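Local coordinates for protein beta-N-acetylhexosaminidase (Streptomyces plicatus, PDB 1JAK) that hydrolyses beta-linked terminal N-acetylhexosamine residues as a family 20 glycoside hydrolase, probably by substrate-assisted catalysis, at residues H169-D174 with S453-L458; T218-G223 with T278-G283; H256-L261 with V272-Y277. All coordinates share one frame; numbering follows the deposited sequence.

Interaction 1. Residues H169-D174 with S453-L458; sequences HFFGVD and SDPDQL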
loop_
_atom_site.group_PDB
_atom_site.type_symbol
_atom_site.label_atom_id
_atom_site.label_comp_id
_atom_site.label_asym_id
_atom_site.label_seq_id
_atom_site.Cartn_x
_atom_site.Cartn_y
_atom_site.Cartn_z
ATOM N N HIS A 169 3.523 -14.700 -7.962
ATOM C CA HIS A 169 4.839 -15.143 -7.516
ATOM C C HIS A 169 4.774 -14.936 -6.010
ATOM O O HIS A 169 4.346 -13.884 -5.537
ATOM C CB HIS A 169 5.993 -14.335 -8.113
ATOM C CG HIS A 169 6.366 -14.752 -9.503
ATOM N ND1 HIS A 169 5.896 -14.104 -10.622
ATOM C CD2 HIS A 169 7.152 -15.759 -9.954
ATOM C CE1 HIS A 169 6.376 -14.690 -11.705
ATOM N NE2 HIS A 169 7.143 -15.697 -11.327
ATOM N N PHE A 170 5.168 -15.952 -5.256
ATOM C CA PHE A 170 5.127 -15.858 -3.807
ATOM C C PHE A 170 6.314 -15.087 -3.251
ATOM O O PHE A 170 7.432 -15.191 -3.753
ATOM C CB PHE A 170 5.109 -17.263 -3.193
ATOM C CG PHE A 170 5.047 -17.270 -1.691
ATOM C CD1 PHE A 170 3.911 -16.813 -1.025
ATOM C CD2 PHE A 170 6.127 -17.728 -0.940
ATOM C CE1 PHE A 170 3.851 -16.810 0.368
ATOM C CE2 PHE A 170 6.080 -17.731 0.456
ATOM C CZ PHE A 170 4.941 -17.272 1.112
ATOM N N PHE A 171 6.049 -14.292 -2.221
ATOM C CA PHE A 171 7.086 -13.535 -1.539
ATOM C C PHE A 171 6.912 -13.858 -0.063
ATOM O O PHE A 171 5.815 -13.738 0.479
ATOM C CB PHE A 171 6.931 -12.034 -1.805
ATOM C CG PHE A 171 7.247 -11.649 -3.220
ATOM C CD1 PHE A 171 6.267 -11.698 -4.208
ATOM C CD2 PHE A 171 8.548 -11.308 -3.583
ATOM C CE1 PHE A 171 6.582 -11.418 -5.541
ATOM C CE2 PHE A 171 8.872 -11.027 -4.913
ATOM C CZ PHE A 171 7.886 -11.083 -5.893
ATOM N N GLY A 172 7.997 -14.298 0.569
ATOM C CA GLY A 172 7.949 -14.668 1.972
ATOM C C GLY A 172 7.778 -13.510 2.931
ATOM O O GLY A 172 7.804 -12.345 2.534
ATOM N N VAL A 173 7.615 -13.837 4.208
ATOM C CA VAL A 173 7.434 -12.822 5.238
ATOM C C VAL A 173 8.482 -11.714 5.167
ATOM O O VAL A 173 8.135 -10.535 5.154
ATOM C CB VAL A 173 7.465 -13.454 6.650
ATOM C CG1 VAL A 173 7.477 -12.367 7.719
ATOM C CG2 VAL A 173 6.245 -14.349 6.837
ATOM N N ASP A 174 9.759 -12.081 5.109
ATOM C CA ASP A 174 10.806 -11.067 5.067
ATOM C C ASP A 174 10.739 -10.176 3.834
ATOM O O ASP A 174 11.049 -8.987 3.909
ATOM C CB ASP A 174 12.189 -11.713 5.178
ATOM C CG ASP A 174 12.453 -12.279 6.560
ATOM O OD1 ASP A 174 11.814 -11.809 7.525
ATOM O OD2 ASP A 174 13.307 -13.182 6.685
ATOM N N SER A 453 9.500 -11.723 -9.953
ATOM C CA SER A 453 9.817 -12.841 -9.076
ATOM C C SER A 453 10.805 -12.559 -7.945
ATOM O O SER A 453 11.080 -13.444 -7.134
ATOM C CB SER A 453 10.318 -14.020 -9.915
ATOM O OG SER A 453 11.437 -13.649 -10.695
ATOM N N ASP A 454 11.356 -11.353 -7.883
ATOM C CA ASP A 454 12.271 -11.042 -6.790
ATOM C C ASP A 454 12.091 -9.610 -6.301
ATOM O O ASP A 454 11.567 -8.758 -7.022
ATOM C CB ASP A 454 13.730 -11.313 -7.187
ATOM C CG ASP A 454 14.252 -10.345 -8.215
ATOM O OD1 ASP A 454 14.247 -9.125 -7.941
ATOM O OD2 ASP A 454 14.682 -10.809 -9.293
ATOM N N PRO A 455 12.503 -9.333 -5.053
ATOM C CA PRO A 455 12.383 -8.004 -4.446
ATOM C C PRO A 455 12.920 -6.839 -5.269
ATOM O O PRO A 455 12.341 -5.756 -5.255
ATOM C CB PRO A 455 13.119 -8.165 -3.121
ATOM C CG PRO A 455 12.824 -9.583 -2.764
ATOM C CD PRO A 455 13.044 -10.297 -4.078
ATOM N N ASP A 456 14.027 -7.052 -5.974
ATOM C CA ASP A 456 14.601 -5.982 -6.784
ATOM C C ASP A 456 13.695 -5.624 -7.958
ATOM O O ASP A 456 13.614 -4.461 -8.356
ATOM C CB ASP A 456 15.989 -6.373 -7.298
ATOM C CG ASP A 456 17.006 -6.521 -6.179
ATOM O OD1 ASP A 456 16.813 -5.902 -5.112
ATOM O OD2 ASP A 456 18.008 -7.243 -6.375
ATOM N N GLN A 457 13.020 -6.623 -8.519
ATOM C CA GLN A 457 12.113 -6.373 -9.634
ATOM C C GLN A 457 10.888 -5.621 -9.119
ATOM O O GLN A 457 10.331 -4.770 -9.817
ATOM C CB GLN A 457 11.700 -7.692 -10.293
ATOM C CG GLN A 457 12.879 -8.456 -10.878
ATOM C CD GLN A 457 12.461 -9.721 -11.595
ATOM O OE1 GLN A 457 11.529 -10.402 -11.174
ATOM N NE2 GLN A 457 13.163 -10.052 -12.674
ATOM N N LEU A 458 10.467 -5.932 -7.897
ATOM C CA LEU A 458 9.333 -5.227 -7.314
ATOM C C LEU A 458 9.697 -3.745 -7.209
ATOM O O LEU A 458 8.889 -2.877 -7.539
ATOM C CB LEU A 458 9.007 -5.766 -5.919
ATOM C CG LEU A 458 8.524 -7.213 -5.814
ATOM C CD1 LEU A 458 8.211 -7.525 -4.356
ATOM C CD2 LEU A 458 7.288 -7.417 -6.681
HETATM O O HOH W 1 8.723 -15.187 -6.108
#
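Phe-171 pushes its ring toward the first turn of helix 455-462 and carries most of the tight packing. Leu-458 reaches it from the opposite direction and lays CD1 over one face, 3.9 Å from the centroid of the Phe-171 ring and 22° off its normal, a CH-pi contact displaced toward the rim near CE2. The other methyl, Leu-458 CD2, lies 3.8 Å from Phe-171 CZ, so both methyls lie on the same side of the ring, CD2 toward its far end. At the ring edge, Phe-171 CE2 comes within 3.8 Å of Asp-454 C, with the Pro-455 ring just beyond. Chi1 of -70° sets CG opposite the carbonyl carbon of Phe-171 and swings the ring into this niche. The other side of the contact is looser and more open to solvent. There Ser-453 rests CB over one face of His-169, 3.9 Å from the imidazole centroid, while ND1 of that ring bonds to Thr-449 O. No direct hydrogen bond crosses between the segments; instead a water donates to Phe-170 O (2.7 Å) and to Ser-453 O (3.1 Å), with its oxygen above the Phe-171 face that Leu-458 does not cover. Asp-454 and Gln-457 form a capping box: Gln-457 N gives to Asp-454 OD1 at 2.8 Å, and Asp-454 N returns a weak bond to Gln-457 OE1, which also takes Ser-453 N, 2.7 Å away and nearly straight at 171°. Asp-456 forms a salt bridge to Arg-178 of helix 173-184, tying the two helices together beside the packed ring. Helix 173-184 follows strand 159-165 and helix 455-462 follows strand 440-447, so the contact joins the first and last beta-alpha loops of an (alpha/beta)8 barrel, whose first and eighth strands lie side by side.

Interaction 2. Residues T218-G223 with T278-G283; sequences TEVGGG and TGTKVG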
loop_
_atom_site.group_PDB
_atom_site.type_symbol
_atom_site.label_atom_id
_atom_site.label_comp_id
_atom_site.label_asym_id
_atom_site.label_seq_id
_atom_site.Cartn_x
_atom_site.Cartn_y
_atom_site.Cartn_z
ATOM N N THR A 218 2.941 -24.174 -6.162
ATOM C CA THR A 218 3.682 -23.622 -7.288
ATOM C C THR A 218 3.303 -22.160 -7.513
ATOM O O THR A 218 2.671 -21.540 -6.658
ATOM C CB THR A 218 3.468 -24.466 -8.583
ATOM O OG1 THR A 218 4.440 -24.083 -9.568
ATOM C CG2 THR A 218 2.069 -24.277 -9.141
ATOM N N GLU A 219 3.714 -21.608 -8.647
ATOM C CA GLU A 219 3.433 -20.213 -8.974
ATOM C C GLU A 219 3.637 -20.026 -10.468
ATOM O O GLU A 219 3.889 -20.989 -11.195
ATOM C CB GLU A 219 4.396 -19.285 -8.217
ATOM C CG GLU A 219 5.879 -19.566 -8.515
ATOM C CD GLU A 219 6.837 -18.714 -7.699
ATOM O OE1 GLU A 219 6.438 -18.231 -6.616
ATOM O OE2 GLU A 219 8.001 -18.542 -8.133
ATOM N N VAL A 220 3.528 -18.784 -10.926
ATOM C CA VAL A 220 3.748 -18.495 -12.336
ATOM C C VAL A 220 5.133 -19.015 -12.715
ATOM O O VAL A 220 6.116 -18.782 -12.002
ATOM C CB VAL A 220 3.694 -16.976 -12.613
ATOM C CG1 VAL A 220 4.237 -16.668 -14.015
ATOM C CG2 VAL A 220 2.260 -16.488 -12.498
ATOM N N GLY A 221 5.208 -19.727 -13.834
ATOM C CA GLY A 221 6.484 -20.251 -14.287
ATOM C C GLY A 221 6.839 -21.613 -13.727
ATOM O O GLY A 221 7.843 -22.201 -14.123
ATOM N N GLY A 222 6.027 -22.114 -12.802
ATOM C CA GLY A 222 6.293 -23.417 -12.219
ATOM C C GLY A 222 7.325 -23.387 -11.111
ATOM O O GLY A 222 7.805 -22.324 -10.713
ATOM N N GLY A 223 7.678 -24.565 -10.609
ATOM C CA GLY A 223 8.648 -24.633 -9.535
ATOM C C GLY A 223 7.972 -24.393 -8.199
ATOM O O GLY A 223 6.743 -24.348 -8.127
ATOM N N THR A 278 0.177 -22.359 -14.073
ATOM C CA THR A 278 1.445 -21.639 -14.037
ATOM C C THR A 278 1.576 -20.607 -15.159
ATOM O O THR A 278 2.647 -20.034 -15.360
ATOM C CB THR A 278 2.635 -22.619 -14.116
ATOM O OG1 THR A 278 2.549 -23.379 -15.329
ATOM C CG2 THR A 278 2.621 -23.568 -12.918
ATOM N N GLY A 279 0.481 -20.372 -15.880
ATOM C CA GLY A 279 0.496 -19.398 -16.959
ATOM C C GLY A 279 0.268 -17.985 -16.455
ATOM O O GLY A 279 0.314 -17.738 -15.248
ATOM N N THR A 280 0.003 -17.059 -17.375
ATOM C CA THR A 280 -0.210 -15.661 -17.006
ATOM C C THR A 280 -1.504 -15.047 -17.542
ATOM O O THR A 280 -1.623 -13.823 -17.648
ATOM C CB THR A 280 0.981 -14.792 -17.464
ATOM O OG1 THR A 280 1.231 -15.016 -18.859
ATOM C CG2 THR A 280 2.233 -15.139 -16.662
ATOM N N LYS A 281 -2.472 -15.888 -17.885
ATOM C CA LYS A 281 -3.748 -15.390 -18.382
ATOM C C LYS A 281 -4.715 -15.223 -17.211
ATOM O O LYS A 281 -4.415 -15.637 -16.090
ATOM C CB LYS A 281 -4.334 -16.358 -19.415
ATOM C CG LYS A 281 -3.593 -16.351 -20.748
ATOM C CD LYS A 281 -4.177 -17.371 -21.724
ATOM C CE LYS A 281 -5.683 -17.189 -21.910
ATOM N NZ LYS A 281 -6.027 -15.835 -22.437
ATOM N N VAL A 282 -5.865 -14.605 -17.479
ATOM C CA VAL A 282 -6.884 -14.387 -16.454
ATOM C C VAL A 282 -8.295 -14.594 -17.005
ATOM O O VAL A 282 -8.506 -14.559 -18.218
ATOM C CB VAL A 282 -6.841 -12.937 -15.888
ATOM C CG1 VAL A 282 -5.445 -12.602 -15.391
ATOM C CG2 VAL A 282 -7.296 -11.936 -16.953
ATOM N N GLY A 283 -9.246 -14.822 -16.098
ATOM C CA GLY A 283 -10.648 -14.956 -16.471
ATOM C C GLY A 283 -11.240 -16.311 -16.799
ATOM O O GLY A 283 -12.438 -16.402 -17.075
#
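Thr-278 sits against the type II beta turn Glu-219 to Gly-222, where a long loop following barrel strand 190-194 meets one following strand 246-250. It has more surface buried here than any other residue of the two segments. Its carbonyl O accepts the single hydrogen bond between them, from Gly-221 N at 3.0 Å; the bond is almost straight at 173°. The same oxygen lies 3.6 Å from Val-220 CA, a weaker CA-H...O contact that adds to the hold on the turn. The Thr-278 methyl points into the turn itself: CG2 lies 3.4 Å from Glu-219 O, the carbonyl that closes the turn by taking Gly-222 N. It also meets Thr-218, whose side chain crosses it at about a right angle and whose hydroxyl donates to Gly-223 O, bracing the ends of the 218-223 segment. A side chain on Gly-221 or Gly-222 would be forced against the carbonyl O of the residue before, so the glycines suit this backbone. Val-220, largely buried, divides its two methyls between the Gly-279 carbonyl and the Thr-280 side chain. Val-220 CG2 packs 3.6 Å from Gly-279 O, an oxygen that is itself bonded by Gln-199 NE2. With chi1 at 167°, the valine sends CG1 away from its own N toward Thr-280, and the two side chains meet at about a right angle. That meeting is methyl against methyl, Val-220 CG1 lying 3.7 Å from Thr-280 CG2.

Interaction 3. Residues H256-L261 with V272-Y277; sequences HTNAAL and VAPPLY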
loop_
_atom_site.group_PDB
_atom_site.type_symbol
_atom_site.label_atom_id
_atom_site.label_comp_id
_atom_site.label_asym_id
_atom_site.label_seq_id
_atom_site.Cartn_x
_atom_site.Cartn_y
_atom_site.Cartn_z
ATOM N N HIS A 256 -10.754 -16.131 -10.531
ATOM C CA HIS A 256 -9.380 -16.185 -10.021
ATOM C C HIS A 256 -9.261 -17.165 -8.867
ATOM O O HIS A 256 -8.567 -16.909 -7.877
ATOM C CB HIS A 256 -8.949 -14.788 -9.569
ATOM C CG HIS A 256 -8.625 -13.873 -10.704
ATOM N ND1 HIS A 256 -7.440 -13.954 -11.405
ATOM C CD2 HIS A 256 -9.346 -12.890 -11.293
ATOM C CE1 HIS A 256 -7.446 -13.061 -12.379
ATOM N NE2 HIS A 256 -8.591 -12.402 -12.334
ATOM N N THR A 257 -9.915 -18.309 -9.025
ATOM C CA THR A 257 -9.953 -19.332 -7.992
ATOM C C THR A 257 -9.329 -20.672 -8.370
ATOM O O THR A 257 -9.568 -21.669 -7.693
ATOM C CB THR A 257 -11.416 -19.596 -7.583
ATOM O OG1 THR A 257 -12.228 -19.677 -8.767
ATOM C CG2 THR A 257 -11.942 -18.479 -6.699
ATOM N N ASN A 258 -8.521 -20.720 -9.425
ATOM C CA ASN A 258 -7.964 -22.011 -9.811
ATOM C C ASN A 258 -7.160 -22.735 -8.736
ATOM O O ASN A 258 -7.225 -23.957 -8.643
ATOM C CB ASN A 258 -7.092 -21.905 -11.062
ATOM C CG ASN A 258 -6.745 -23.274 -11.624
ATOM O OD1 ASN A 258 -7.592 -23.941 -12.214
ATOM N ND2 ASN A 258 -5.505 -23.710 -11.414
ATOM N N ALA A 259 -6.394 -22.006 -7.930
ATOM C CA ALA A 259 -5.595 -22.669 -6.900
ATOM C C ALA A 259 -6.489 -23.485 -5.970
ATOM O O ALA A 259 -6.142 -24.602 -5.589
ATOM C CB ALA A 259 -4.790 -21.648 -6.104
ATOM N N ALA A 260 -7.642 -22.930 -5.617
ATOM C CA ALA A 260 -8.581 -23.633 -4.747
ATOM C C ALA A 260 -9.237 -24.782 -5.506
ATOM O O ALA A 260 -9.349 -25.899 -4.993
ATOM C CB ALA A 260 -9.650 -22.670 -4.236
ATOM N N LEU A 261 -9.675 -24.497 -6.728
ATOM C CA LEU A 261 -10.333 -25.496 -7.564
ATOM C C LEU A 261 -9.438 -26.694 -7.841
ATOM O O LEU A 261 -9.910 -27.830 -7.895
ATOM C CB LEU A 261 -10.761 -24.873 -8.896
ATOM C CG LEU A 261 -11.822 -23.771 -8.821
ATOM C CD1 LEU A 261 -11.964 -23.109 -10.182
ATOM C CD2 LEU A 261 -13.147 -24.363 -8.362
ATOM N N VAL A 272 -14.209 -32.235 -11.384
ATOM C CA VAL A 272 -12.836 -32.602 -11.706
ATOM C C VAL A 272 -11.918 -31.429 -11.386
ATOM O O VAL A 272 -12.173 -30.302 -11.798
ATOM C CB VAL A 272 -12.688 -32.952 -13.204
ATOM C CG1 VAL A 272 -11.230 -33.260 -13.527
ATOM C CG2 VAL A 272 -13.574 -34.139 -13.546
ATOM N N ALA A 273 -10.851 -31.697 -10.643
ATOM C CA ALA A 273 -9.912 -30.643 -10.288
ATOM C C ALA A 273 -9.059 -30.272 -11.496
ATOM O O ALA A 273 -8.487 -31.146 -12.153
ATOM C CB ALA A 273 -9.020 -31.107 -9.143
ATOM N N PRO A 274 -8.982 -28.972 -11.821
ATOM C CA PRO A 274 -8.167 -28.549 -12.965
ATOM C C PRO A 274 -6.711 -28.673 -12.527
ATOM O O PRO A 274 -6.430 -28.808 -11.337
ATOM C CB PRO A 274 -8.561 -27.082 -13.161
ATOM C CG PRO A 274 -9.895 -26.958 -12.482
ATOM C CD PRO A 274 -9.740 -27.838 -11.270
ATOM N N PRO A 275 -5.767 -28.638 -13.474
ATOM C CA PRO A 275 -4.366 -28.747 -13.057
ATOM C C PRO A 275 -3.952 -27.458 -12.352
ATOM O O PRO A 275 -4.658 -26.449 -12.429
ATOM C CB PRO A 275 -3.613 -28.902 -14.381
ATOM C CG PRO A 275 -4.660 -29.391 -15.352
ATOM C CD PRO A 275 -5.892 -28.641 -14.941
ATOM N N LEU A 276 -2.823 -27.494 -11.652
ATOM C CA LEU A 276 -2.314 -26.286 -11.016
ATOM C C LEU A 276 -1.974 -25.395 -12.208
ATOM O O LEU A 276 -1.526 -25.896 -13.242
ATOM C CB LEU A 276 -1.053 -26.603 -10.209
ATOM C CG LEU A 276 -1.308 -27.380 -8.914
ATOM C CD1 LEU A 276 0.001 -27.934 -8.370
ATOM C CD2 LEU A 276 -1.969 -26.464 -7.899
ATOM N N TYR A 277 -2.194 -24.091 -12.078
ATOM C CA TYR A 277 -1.936 -23.166 -13.181
ATOM C C TYR A 277 -0.643 -22.371 -13.024
ATOM O O TYR A 277 -0.398 -21.767 -11.978
ATOM C CB TYR A 277 -3.118 -22.203 -13.327
ATOM C CG TYR A 277 -3.030 -21.306 -14.538
ATOM C CD1 TYR A 277 -3.060 -21.838 -15.828
ATOM C CD2 TYR A 277 -2.915 -19.925 -14.397
ATOM C CE1 TYR A 277 -2.977 -21.017 -16.947
ATOM C CE2 TYR A 277 -2.832 -19.091 -15.511
ATOM C CZ TYR A 277 -2.863 -19.646 -16.782
ATOM O OH TYR A 277 -2.768 -18.831 -17.888
#
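Asn-258 and Leu-261, one turn apart at the start of helix 258-263, meet the returning 272-277 loop through an amide bond and proline packing. Ahead of them, His-256 belongs to the inhibitor pocket and bonds through NE2 to Glu-320 and through ND1 to Asp-197. Thr-257 occupies the N-cap position, but its hydroxyl bonds back to Pro-254 O. Asn-258 then provides the specific grip: ND2 donates to Pro-275 O at 3.0 Å, with an angle of 179° and the acceptor lying in the amide plane. Chi1 of -168° extends CG away from the backbone N and out to the loop. The amide is wedged there, Asn-258 OD1 being 3.4 Å from Pro-274 CB and Asn-258 ND2 3.4 Å from Tyr-277 CB, with the tyrosine ring plane turned 76° from the amide. Replacing this asparagine with a leucine would probably leave Pro-275 O without its side-chain donor and let the proline segment drift from the helix. Farther on, Leu-261 CB packs 3.9 Å from Pro-274 CD, and Leu-261 O lies 3.6 Å from Ala-273 CB while also accepting from Asn-268 ND2. The 272-277 loop runs between the disulfide partners Cys-269 and Cys-288, folding back along the short helix 258-263 after barrel strand 246-250 and before helix 292-307.

Overall arrangement
The three contacts follow one another round the loops at the strand ends of the barrel. Interactions 1 and 2, with centres 15 Å apart, are joined where Phe-170 N probably bonds to Glu-219 OE1 (2.9 Å). Interactions 2 and 3 lie closer, 11 Å between centres, and share a continuous chain from Tyr-277 into Thr-278; they also meet where Val-282 CB packs 3.6 Å from His-256 CE1. These two residues touch the bound azasugar inhibitor. Three other side chains stand further back: Thr-280 is about 8 Å, Tyr-277 about 9 Å and His-169 about 11 Å from it. Interactions 1 and 3 do not touch, their nearest atoms being about 9 Å apart.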